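Local coordinates for protein flavohemoglobin (Malassezia yamatoensis, PDB 6O0A) that probably detoxifies nitric oxide as a dioxygenase, passing electrons from NAD(P)H through bound FAD to the heme of its globin domain, at residues 208-213 / 234-239. Sequence-based numbering, arbitrary orientation.
Sequences ISIYAR and RRIAIK. With FAD (flavin-adenine dinucleotide), chain B.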
loop_
_atom_site.group_PDB
_atom_site.type_symbol
_atom_site.label_atom_id
_atom_site.label_comp_id
_atom_site.label_asym_id
_atom_site.label_seq_id
_atom_site.Cartn_x
_atom_site.Cartn_y
_atom_site.Cartn_z
ATOM N N ILE A 208 4.003 1.926 -8.090
ATOM C CA ILE A 208 3.272 2.757 -9.033
ATOM C C ILE A 208 1.859 2.205 -9.123
ATOM O O ILE A 208 1.598 1.044 -8.806
ATOM C CB ILE A 208 3.939 2.812 -10.435
ATOM C CG1 ILE A 208 4.369 1.425 -10.938
ATOM C CG2 ILE A 208 5.194 3.711 -10.412
ATOM C CD1 ILE A 208 3.260 0.501 -11.407
ATOM N N SER A 209 0.943 3.049 -9.565
ATOM C CA SER A 209 -0.364 2.596 -10.016
ATOM C C SER A 209 -0.331 2.484 -11.536
ATOM O O SER A 209 0.083 3.429 -12.219
ATOM C CB SER A 209 -1.481 3.557 -9.583
ATOM O OG SER A 209 -1.705 3.533 -8.179
ATOM N N ILE A 210 -0.722 1.324 -12.051
ATOM C CA ILE A 210 -0.831 1.093 -13.483
ATOM C C ILE A 210 -2.310 0.931 -13.819
ATOM O O ILE A 210 -3.086 0.378 -13.022
ATOM C CB ILE A 210 0.006 -0.128 -13.925
ATOM C CG1 ILE A 210 -0.001 -0.248 -15.449
ATOM C CG2 ILE A 210 -0.477 -1.403 -13.259
ATOM C CD1 ILE A 210 1.134 -1.080 -15.984
ATOM N N TYR A 211 -2.692 1.428 -15.000
ATOM C CA TYR A 211 -4.084 1.578 -15.408
ATOM C C TYR A 211 -4.366 0.748 -16.651
ATOM O O TYR A 211 -3.609 0.805 -17.624
ATOM C CB TYR A 211 -4.405 3.054 -15.702
ATOM C CG TYR A 211 -4.352 3.944 -14.484
ATOM C CD1 TYR A 211 -3.133 4.267 -13.880
ATOM C CD2 TYR A 211 -5.515 4.449 -13.927
ATOM C CE1 TYR A 211 -3.087 5.075 -12.751
ATOM C CE2 TYR A 211 -5.480 5.271 -12.812
ATOM C CZ TYR A 211 -4.256 5.573 -12.223
ATOM O OH TYR A 211 -4.222 6.372 -11.102
ATOM N N ALA A 212 -5.476 0.015 -16.632
ATOM C CA ALA A 212 -5.995 -0.598 -17.850
ATOM C C ALA A 212 -7.512 -0.641 -17.755
ATOM O O ALA A 212 -8.096 -0.435 -16.687
ATOM C CB ALA A 212 -5.420 -1.998 -18.069
ATOM N N ARG A 213 -8.156 -0.922 -18.877
ATOM C CA ARG A 213 -9.611 -0.966 -18.869
ATOM C C ARG A 213 -10.109 -2.377 -18.599
ATOM O O ARG A 213 -9.499 -3.367 -19.026
ATOM C CB ARG A 213 -10.185 -0.429 -20.181
ATOM C CG ARG A 213 -9.936 1.063 -20.294
ATOM C CD ARG A 213 -10.772 1.792 -21.305
ATOM N NE ARG A 213 -10.309 3.174 -21.295
ATOM C CZ ARG A 213 -10.882 4.152 -20.598
ATOM N NH1 ARG A 213 -11.976 3.924 -19.889
ATOM N NH2 ARG A 213 -10.361 5.368 -20.626
ATOM N N ARG A 234 10.081 1.300 -15.924
ATOM C CA ARG A 234 9.320 0.860 -14.757
ATOM C C ARG A 234 9.118 -0.641 -14.892
ATOM O O ARG A 234 8.562 -1.101 -15.898
ATOM C CB ARG A 234 7.962 1.560 -14.658
ATOM C CG ARG A 234 8.059 3.072 -14.565
ATOM C CD ARG A 234 8.614 3.527 -13.219
ATOM N NE ARG A 234 8.365 4.955 -13.050
ATOM C CZ ARG A 234 9.177 5.798 -12.424
ATOM N NH1 ARG A 234 10.312 5.363 -11.878
ATOM N NH2 ARG A 234 8.860 7.081 -12.345
ATOM N N ARG A 235 9.567 -1.396 -13.894
ATOM C CA ARG A 235 9.477 -2.848 -13.913
ATOM C C ARG A 235 8.665 -3.321 -12.717
ATOM O O ARG A 235 8.870 -2.841 -11.598
ATOM C CB ARG A 235 10.869 -3.481 -13.900
ATOM C CG ARG A 235 10.839 -4.997 -13.823
ATOM C CD ARG A 235 12.244 -5.535 -13.570
ATOM N NE ARG A 235 12.205 -6.971 -13.293
ATOM C CZ ARG A 235 13.114 -7.591 -12.547
ATOM N NH1 ARG A 235 14.104 -6.895 -12.013
ATOM N NH2 ARG A 235 13.031 -8.900 -12.338
ATOM N N ILE A 236 7.735 -4.248 -12.963
ATOM C CA ILE A 236 6.860 -4.805 -11.939
ATOM C C ILE A 236 6.668 -6.292 -12.219
ATOM O O ILE A 236 6.783 -6.750 -13.361
ATOM C CB ILE A 236 5.484 -4.091 -11.885
ATOM C CG1 ILE A 236 4.766 -4.237 -13.240
ATOM C CG2 ILE A 236 5.665 -2.618 -11.509
ATOM C CD1 ILE A 236 3.360 -3.606 -13.258
ATOM N N ALA A 237 6.368 -7.051 -11.166
ATOM C CA ALA A 237 6.051 -8.473 -11.283
ATOM C C ALA A 237 4.660 -8.699 -10.720
ATOM O O ALA A 237 4.416 -8.440 -9.535
ATOM C CB ALA A 237 7.080 -9.339 -10.536
ATOM N N ILE A 238 3.750 -9.172 -11.571
ATOM C CA ILE A 238 2.337 -9.274 -11.242
ATOM C C ILE A 238 1.984 -10.742 -11.042
ATOM O O ILE A 238 2.154 -11.560 -11.953
ATOM C CB ILE A 238 1.472 -8.644 -12.344
ATOM C CG1 ILE A 238 1.852 -7.173 -12.556
ATOM C CG2 ILE A 238 -0.032 -8.801 -12.010
ATOM C CD1 ILE A 238 1.018 -6.457 -13.661
ATOM N N LYS A 239 1.459 -11.066 -9.866
ATOM C CA LYS A 239 0.924 -12.390 -9.596
ATOM C C LYS A 239 -0.554 -12.420 -9.951
ATOM O O LYS A 239 -1.306 -11.512 -9.572
ATOM C CB LYS A 239 1.109 -12.751 -8.127
ATOM C CG LYS A 239 0.603 -14.132 -7.775
ATOM C CD LYS A 239 1.076 -14.530 -6.397
ATOM C CE LYS A 239 0.712 -15.981 -6.104
ATOM N NZ LYS A 239 1.482 -16.492 -4.939
HETATM P PA FAD B . -9.064 -7.302 -7.370
HETATM O O1A FAD B . -10.023 -7.142 -8.489
HETATM O O2A FAD B . -8.601 -6.026 -6.724
HETATM O O5B FAD B . -9.694 -8.253 -6.253
HETATM C C5B FAD B . -9.040 -8.397 -4.978
HETATM C C4B FAD B . -9.929 -9.295 -4.155
HETATM O O4B FAD B . -11.234 -8.684 -4.038
HETATM C C3B FAD B . -10.202 -10.660 -4.760
HETATM O O3B FAD B . -9.176 -11.602 -4.454
HETATM C C2B FAD B . -11.523 -11.047 -4.088
HETATM O O2B FAD B . -11.314 -11.599 -2.793
HETATM C C1B FAD B . -12.231 -9.691 -3.966
HETATM N N9A FAD B . -13.216 -9.446 -5.016
HETATM C C8A FAD B . -12.957 -9.174 -6.331
HETATM N N7A FAD B . -14.031 -9.065 -7.076
HETATM C C5A FAD B . -15.069 -9.288 -6.186
HETATM C C6A FAD B . -16.461 -9.379 -6.363
HETATM N N6A FAD B . -17.071 -9.222 -7.545
HETATM N N1A FAD B . -17.216 -9.663 -5.277
HETATM C C2A FAD B . -16.609 -9.830 -4.097
HETATM N N3A FAD B . -15.304 -9.777 -3.810
HETATM C C4A FAD B . -14.584 -9.509 -4.906
HETATM N N1 FAD B . 0.615 -7.405 -6.394
HETATM C C2 FAD B . 1.559 -8.097 -7.100
HETATM O O2 FAD B . 1.277 -9.121 -7.737
HETATM N N3 FAD B . 2.875 -7.641 -7.106
HETATM C C4 FAD B . 3.345 -6.515 -6.457
HETATM O O4 FAD B . 4.527 -6.184 -6.549
HETATM C C4X FAD B . 2.338 -5.791 -5.717
HETATM N N5 FAD B . 2.700 -4.713 -5.073
HETATM C C5X FAD B . 1.726 -4.018 -4.362
HETATM C C6 FAD B . 2.097 -2.873 -3.656
HETATM C C7 FAD B . 1.159 -2.135 -2.940
HETATM C C7M FAD B . 1.599 -0.924 -2.154
HETATM C C8 FAD B . -0.187 -2.538 -2.944
HETATM C C8M FAD B . -1.239 -1.746 -2.213
HETATM C C9 FAD B . -0.557 -3.685 -3.637
HETATM C C9A FAD B . 0.385 -4.435 -4.334
HETATM N N10 FAD B . 0.037 -5.608 -5.039
HETATM C C10 FAD B . 0.993 -6.312 -5.740
HETATM C "C1'" FAD B . -1.365 -6.050 -5.117
HETATM C "C2'" FAD B . -2.101 -5.443 -6.307
HETATM O "O2'" FAD B . -2.166 -4.025 -6.155
HETATM C "C3'" FAD B . -3.514 -6.013 -6.468
HETATM O "O3'" FAD B . -4.218 -5.876 -5.235
HETATM C "C4'" FAD B . -3.532 -7.483 -6.886
HETATM O "O4'" FAD B . -2.697 -7.642 -8.034
HETATM C "C5'" FAD B . -4.931 -7.995 -7.165
HETATM O "O5'" FAD B . -5.506 -7.210 -8.235
HETATM P P FAD B . -6.769 -7.817 -9.000
HETATM O O1P FAD B . -6.497 -9.059 -9.774
HETATM O O2P FAD B . -7.310 -6.713 -9.867
HETATM O O3P FAD B . -7.816 -8.162 -7.850
#
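The guanidinium of Arg-234 meets the CG2 methyl of Ile-208 obliquely, with NE 4.3 Å from that methyl, while its NH2 is tied to the backbone carbonyl of Thr-200. The other flat group, the flavin of FAD, is held at its pyrimidine end by the backbone of 234-239. The two strands belong to the six-stranded antiparallel beta-barrel of the ferredoxin-reductase type, and the contact illustrates how such a barrel is filled: strands 208-213 and 234-239, not neighbours in the sheet, run at 79° to one another and meet through interior side chains, with no hydrogen bond between them. The side chains of Ile-208 and Ile-236 cross at about a right angle, and CD1 of the first touches CG2 of the second at 3.9 Å. In Ile-236, chi1 of 60° sets CG1 between the backbone N and the carbonyl carbon, leaving CG2 beside the backbone N for this touch. Its other branch ends in CD1, 4.3 Å from CD1 of Ile-210 in one of that residue's two conformers, a loose, uncertain touch. Phe-224 of strand 219-225 packs on both Ile-210 and Ile-236, and Phe-250 of helix 246-251 on Ile-210 and Ile-238. Strand 234-239 offers the pyrimidine one acceptor and one donor: Ala-237 O accepts from flavin N3 at 3.0 Å, and Lys-239 N donates almost straight (176°) to flavin O2 at 2.9 Å.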